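Local coordinates for TATA-box-binding protein (Methanococcus jannaschii, PDB 2Z8U) that probably binds the TATA-box promoter element near the start of transcription and so acts as a general initiation factor for archaeal RNA polymerase, at residues B[72-76]-B[77-81]; B[85-88]-B[89-92]. All blocks are in the same frame, centred on the assembly; numbering follows the deposited sequence.

Both interactions are local contacts of helix 77-94, the long helix at the end of the first of the two TBP repeats, running a little past it. Interaction 1 comes first along the chain: residues 72-76 lead out of strand 68-72, and the helix opens with residues 77-81. Interaction 2, at 85-88 and 89-92, follows in series further down the same helix, and the two centres lie about 16 Å apart. The centre of the first sits about 9 Å from the centre of the chain, that of the second about 22 Å, so the helix runs outward across its repeat. Interaction 1 caps the start of the helix beside the sheet; interaction 2 lies where the helix has one buried and one charged side.

Interaction 1. Residues B[72-76]-B[77-81]; sequences TGAKS and KEEAE
Glu79 reaches back from the first turn of helix 77-94 to the loop that leads into it. Its CB lies 3.4 Å from Ser76 OG, and CG passes 4.1 Å from Ala74 CB. With CG anti to the backbone N (chi1 179°) and the chain extended, the carboxylate arrives beside Lys75. There OE2 accepts from Lys75 N at 2.8 Å, the donor standing 42° out of the carboxylate plane, and it also comes within 3.3 Å of Ala74 CA. Ser76, at the N-cap, holds the other end of the same residue: its OG accepts from Glu79 N at 3.0 Å in a nearly straight bond (165°). The pair resembles a capping box, but the return bond goes to the residue before the N-cap, so it is not the classic one. A water joins Ser76 OG to Glu78 OE1. Ala74 CB packs 3.6 Å from Ala80 CB, and these two methyls rest on Val18 and Val20 of strand 14-23. With the carboxylate cut back to an alanine here, Lys75 N would probably lose this acceptor and the loop would be freer to shift against the helix. The acceptors gathered at this helix start, one of them a carboxylate, probably also suit the positive end of the helix dipole.

Interaction 2. Residues B[85-88]-B[89-92]; sequences KKII and KELK
Ile87 and Glu90 share a first torsion near -60° (chi1 -60° and -69°), which sets Ile87 CG1 and Glu90 CG each anti to its own carbonyl carbon; chi2 of Ile87 (-72°) then turns CD1 aside, while Glu90 runs on extended. The two chains cross at an angle, and Ile87 CD1 meets Glu90 OE2 at 3.8 Å. The aliphatic part of Glu90 lies over the preceding turn, its CG 3.6 Å from Lys86 O. One turn on from Ile87, Leu91 sets CG 3.3 Å from Ile87 O and 4.4 Å from Ile87 CG2. The backbone keeps the regular i to i+4 bonding of an alpha-helix, from Lys89 N to Lys85 O through to Lys92 N, which meets Ile88 O at 2.7 Å. This is an amphipathic helix of the TBP fold, lying against the curved antiparallel sheet: Ile87 packs on Cys52 and Leu54 of strand 50-54, and Leu91 on Val33 and Ile36 of helix 30-36. Ile88 is buried too, but against Val98 and Pro102. Three of the four lysines end on acids outside the two segments: Lys89 bends at its last torsion to form a salt bridge with Asp93, Lys85 pairs with Glu81, and Lys92 reaches Glu100.

Interaction 1. Residues B[72-76]-B[77-81]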
ATOM      1  N   THR B  72      -5.563  32.416 -13.147  1.00 36.16           N
ATOM      2  CA  THR B  72      -6.810  31.674 -13.248  1.00 36.03           C
ATOM      3  C   THR B  72      -7.937  32.649 -13.580  1.00 35.49           C
ATOM      4  O   THR B  72      -7.808  33.851 -13.355  1.00 34.34           O
ATOM      5  CB  THR B  72      -7.091  30.951 -11.890  1.00 36.44           C
ATOM      6  OG1 THR B  72      -8.206  30.078 -12.034  1.00 41.82           O
ATOM      7  CG2 THR B  72      -7.375  31.949 -10.794  1.00 33.62           C
ATOM      8  N   GLY B  73      -9.033  32.130 -14.134  1.00 35.56           N
ATOM      9  CA  GLY B  73     -10.240  32.913 -14.316  1.00 34.90           C
ATOM     10  C   GLY B  73     -10.501  33.361 -15.736  1.00 35.18           C
ATOM     11  O   GLY B  73     -11.656  33.634 -16.097  1.00 34.52           O
ATOM     12  N   ALA B  74      -9.442  33.463 -16.541  1.00 35.01           N
ATOM     13  CA  ALA B  74      -9.578  33.923 -17.924  1.00 35.31           C
ATOM     14  C   ALA B  74     -10.359  32.915 -18.778  1.00 35.47           C
ATOM     15  O   ALA B  74     -10.303  31.711 -18.531  1.00 34.80           O
ATOM     16  CB  ALA B  74      -8.222  34.185 -18.525  1.00 35.87           C
ATOM     17  N   LYS B  75     -11.071  33.427 -19.770  1.00 35.01           N
ATOM     18  CA  LYS B  75     -11.876  32.618 -20.675  1.00 36.15           C
ATOM     19  C   LYS B  75     -10.982  31.972 -21.739  1.00 35.23           C
ATOM     20  O   LYS B  75     -11.345  30.949 -22.318  1.00 33.78           O
ATOM     21  CB  LYS B  75     -12.969  33.460 -21.357  1.00 36.15           C
ATOM     22  CG  LYS B  75     -14.051  34.057 -20.439  1.00 37.09           C
ATOM     23  CD  LYS B  75     -15.199  34.674 -21.277  1.00 38.08           C
ATOM     24  CE  LYS B  75     -16.178  35.464 -20.418  1.00 40.02           C
ATOM     25  NZ  LYS B  75     -17.458  35.768 -21.130  1.00 44.25           N
ATOM     26  N   SER B  76      -9.821  32.581 -21.979  1.00 34.09           N
ATOM     27  CA  SER B  76      -8.884  32.166 -23.037  1.00 34.18           C
ATOM     28  C   SER B  76      -7.455  32.549 -22.647  1.00 34.92           C
ATOM     29  O   SER B  76      -7.248  33.436 -21.801  1.00 33.92           O
ATOM     30  CB  SER B  76      -9.225  32.868 -24.367  1.00 34.31           C
ATOM     31  OG  SER B  76      -8.935  34.255 -24.262  1.00 33.75           O
ATOM     32  N   LYS B  77      -6.484  31.900 -23.289  1.00 34.89           N
ATOM     33  CA  LYS B  77      -5.072  32.274 -23.168  1.00 36.49           C
ATOM     34  C   LYS B  77      -4.846  33.741 -23.472  1.00 35.07           C
ATOM     35  O   LYS B  77      -4.085  34.400 -22.776  1.00 34.75           O
ATOM     36  CB  LYS B  77      -4.201  31.412 -24.102  1.00 36.90           C
ATOM     37  CG  LYS B  77      -2.702  31.705 -24.001  1.00 41.71           C
ATOM     38  CD  LYS B  77      -1.962  30.954 -25.082  1.00 47.99           C
ATOM     39  CE  LYS B  77      -0.664  31.640 -25.472  1.00 50.94           C
ATOM     40  NZ  LYS B  77      -0.083  30.963 -26.668  1.00 53.80           N
ATOM     41  N   GLU B  78      -5.506  34.257 -24.519  1.00 34.50           N
ATOM     42  CA  GLU B  78      -5.314  35.648 -24.914  1.00 33.92           C
ATOM     43  C   GLU B  78      -5.837  36.603 -23.876  1.00 33.49           C
ATOM     44  O   GLU B  78      -5.185  37.615 -23.603  1.00 32.33           O
ATOM     45  CB  GLU B  78      -5.940  35.975 -26.294  1.00 34.61           C
ATOM     46  CG  GLU B  78      -5.241  35.306 -27.478  1.00 35.01           C
ATOM     47  CD  GLU B  78      -5.511  33.822 -27.537  1.00 37.43           C
ATOM     48  OE1 GLU B  78      -6.500  33.377 -26.922  1.00 37.10           O
ATOM     49  OE2 GLU B  78      -4.730  33.097 -28.186  1.00 39.74           O
ATOM     50  N   GLU B  79      -7.016  36.306 -23.316  1.00 32.54           N
ATOM     51  CA  GLU B  79      -7.558  37.146 -22.257  1.00 32.75           C
ATOM     52  C   GLU B  79      -6.605  37.220 -21.051  1.00 32.66           C
ATOM     53  O   GLU B  79      -6.391  38.302 -20.465  1.00 32.37           O
ATOM     54  CB  GLU B  79      -8.911  36.652 -21.787  1.00 33.14           C
ATOM     55  CG  GLU B  79      -9.479  37.510 -20.660  1.00 35.21           C
ATOM     56  CD  GLU B  79     -10.916  37.213 -20.360  1.00 37.51           C
ATOM     57  OE1 GLU B  79     -11.800  37.914 -20.902  1.00 40.05           O
ATOM     58  OE2 GLU B  79     -11.163  36.265 -19.599  1.00 37.20           O
ATOM     59  N   ALA B  80      -6.068  36.057 -20.683  1.00 32.82           N
ATOM     60  CA  ALA B  80      -5.082  35.955 -19.617  1.00 33.23           C
ATOM     61  C   ALA B  80      -3.843  36.789 -19.942  1.00 33.50           C
ATOM     62  O   ALA B  80      -3.373  37.522 -19.096  1.00 32.81           O
ATOM     63  CB  ALA B  80      -4.706  34.520 -19.354  1.00 33.05           C
ATOM     64  N   GLU B  81      -3.316  36.671 -21.161  1.00 34.28           N
ATOM     65  CA  GLU B  81      -2.113  37.439 -21.545  1.00 34.72           C
ATOM     66  C   GLU B  81      -2.336  38.960 -21.457  1.00 34.23           C
ATOM     67  O   GLU B  81      -1.444  39.716 -21.026  1.00 33.45           O
ATOM     68  CB  GLU B  81      -1.641  37.049 -22.948  1.00 35.29           C
ATOM     69  CG  GLU B  81      -0.281  37.726 -23.303  1.00 36.14           C
ATOM     70  CD  GLU B  81       0.355  37.143 -24.554  1.00 36.71           C
ATOM     71  OE1 GLU B  81      -0.039  36.022 -24.965  1.00 35.16           O
ATOM     72  OE2 GLU B  81       1.256  37.803 -25.118  1.00 37.79           O
TER
HETATM   73  O   HOH W   1      -9.134  34.480 -27.406  1.00 41.70           O

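Interaction 2. Residues B[85-88]-B[89-92]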
ATOM      1  N   LYS B  85      -0.185  41.347 -19.111  1.00 34.18           N
ATOM      2  CA  LYS B  85       0.555  42.504 -19.613  1.00 35.02           C
ATOM      3  C   LYS B  85       0.168  43.852 -18.940  1.00 35.00           C
ATOM      4  O   LYS B  85       0.980  44.758 -18.837  1.00 33.57           O
ATOM      5  CB  LYS B  85       0.546  42.556 -21.141  1.00 36.99           C
ATOM      6  CG  LYS B  85       1.572  41.570 -21.757  1.00 38.14           C
ATOM      7  CD  LYS B  85       1.269  41.180 -23.192  1.00 42.99           C
ATOM      8  CE  LYS B  85       2.497  40.459 -23.861  1.00 44.76           C
ATOM      9  NZ  LYS B  85       2.911  39.058 -23.336  1.00 45.96           N
ATOM     10  N   LYS B  86      -1.078  43.960 -18.486  1.00 34.87           N
ATOM     11  CA  LYS B  86      -1.550  45.153 -17.774  1.00 34.87           C
ATOM     12  C   LYS B  86      -0.847  45.286 -16.437  1.00 34.02           C
ATOM     13  O   LYS B  86      -0.396  46.385 -16.040  1.00 32.79           O
ATOM     14  CB  LYS B  86      -3.060  45.050 -17.557  1.00 34.60           C
ATOM     15  CG  LYS B  86      -3.869  45.446 -18.790  1.00 37.78           C
ATOM     16  CD  LYS B  86      -5.374  45.378 -18.547  1.00 38.33           C
ATOM     17  CE  LYS B  86      -6.137  45.545 -19.873  1.00 42.96           C
ATOM     18  NZ  LYS B  86      -7.609  45.445 -19.650  1.00 46.50           N
ATOM     19  N   ILE B  87      -0.751  44.151 -15.741  1.00 33.74           N
ATOM     20  CA  ILE B  87       0.003  44.073 -14.473  1.00 33.86           C
ATOM     21  C   ILE B  87       1.487  44.382 -14.693  1.00 33.68           C
ATOM     22  O   ILE B  87       2.074  45.152 -13.916  1.00 32.18           O
ATOM     23  CB  ILE B  87      -0.211  42.696 -13.792  1.00 35.06           C
ATOM     24  CG1 ILE B  87      -1.716  42.475 -13.493  1.00 35.62           C
ATOM     25  CG2 ILE B  87       0.692  42.515 -12.566  1.00 36.90           C
ATOM     26  CD1 ILE B  87      -2.296  43.307 -12.359  1.00 40.04           C
ATOM     27  N   ILE B  88       2.089  43.771 -15.728  1.00 32.35           N
ATOM     28  CA  ILE B  88       3.491  44.034 -16.112  1.00 32.28           C
ATOM     29  C   ILE B  88       3.757  45.541 -16.324  1.00 32.19           C
ATOM     30  O   ILE B  88       4.731  46.101 -15.810  1.00 31.13           O
ATOM     31  CB  ILE B  88       3.892  43.184 -17.380  1.00 33.09           C
ATOM     32  CG1 ILE B  88       3.990  41.699 -16.984  1.00 32.67           C
ATOM     33  CG2 ILE B  88       5.194  43.713 -18.044  1.00 32.15           C
ATOM     34  CD1 ILE B  88       4.303  40.754 -18.132  1.00 33.23           C
ATOM     35  N   LYS B  89       2.876  46.190 -17.077  1.00 32.47           N
ATOM     36  CA  LYS B  89       2.993  47.639 -17.299  1.00 32.92           C
ATOM     37  C   LYS B  89       3.017  48.409 -15.980  1.00 32.90           C
ATOM     38  O   LYS B  89       3.820  49.315 -15.816  1.00 33.76           O
ATOM     39  CB  LYS B  89       1.872  48.145 -18.182  1.00 32.49           C
ATOM     40  CG  LYS B  89       1.891  49.648 -18.403  1.00 33.34           C
ATOM     41  CD  LYS B  89       0.865  50.019 -19.460  1.00 35.31           C
ATOM     42  CE  LYS B  89       0.973  51.491 -19.829  1.00 36.58           C
ATOM     43  NZ  LYS B  89       0.962  52.403 -18.658  1.00 39.28           N
ATOM     44  N   GLU B  90       2.133  48.074 -15.043  1.00 33.72           N
ATOM     45  CA  GLU B  90       2.152  48.768 -13.746  1.00 34.18           C
ATOM     46  C   GLU B  90       3.470  48.590 -13.032  1.00 33.45           C
ATOM     47  O   GLU B  90       4.049  49.553 -12.531  1.00 33.22           O
ATOM     48  CB  GLU B  90       1.048  48.267 -12.828  1.00 35.37           C
ATOM     49  CG  GLU B  90      -0.345  48.627 -13.259  1.00 36.57           C
ATOM     50  CD  GLU B  90      -1.322  48.062 -12.265  1.00 40.99           C
ATOM     51  OE1 GLU B  90      -1.360  48.567 -11.125  1.00 44.88           O
ATOM     52  OE2 GLU B  90      -2.023  47.106 -12.605  1.00 43.79           O
ATOM     53  N   LEU B  91       3.952  47.349 -12.980  1.00 33.36           N
ATOM     54  CA  LEU B  91       5.243  47.070 -12.330  1.00 33.37           C
ATOM     55  C   LEU B  91       6.395  47.766 -13.052  1.00 33.40           C
ATOM     56  O   LEU B  91       7.256  48.379 -12.403  1.00 33.87           O
ATOM     57  CB  LEU B  91       5.496  45.550 -12.191  1.00 33.76           C
ATOM     58  CG  LEU B  91       4.369  44.685 -11.588  1.00 33.46           C
ATOM     59  CD1 LEU B  91       4.897  43.241 -11.430  1.00 39.38           C
ATOM     60  CD2 LEU B  91       3.772  45.204 -10.287  1.00 39.59           C
ATOM     61  N   LYS B  92       6.400  47.720 -14.388  1.00 33.03           N
ATOM     62  CA  LYS B  92       7.401  48.457 -15.164  1.00 33.73           C
ATOM     63  C   LYS B  92       7.340  49.962 -14.859  1.00 33.12           C
ATOM     64  O   LYS B  92       8.368  50.592 -14.637  1.00 32.92           O
ATOM     65  CB  LYS B  92       7.258  48.217 -16.682  1.00 34.19           C
ATOM     66  CG  LYS B  92       8.085  49.190 -17.527  1.00 35.61           C
ATOM     67  CD  LYS B  92       8.017  48.886 -19.029  1.00 35.90           C
ATOM     68  CE  LYS B  92       8.873  49.892 -19.823  1.00 39.98           C
ATOM     69  NZ  LYS B  92       8.429  49.991 -21.247  1.00 43.14           N
TER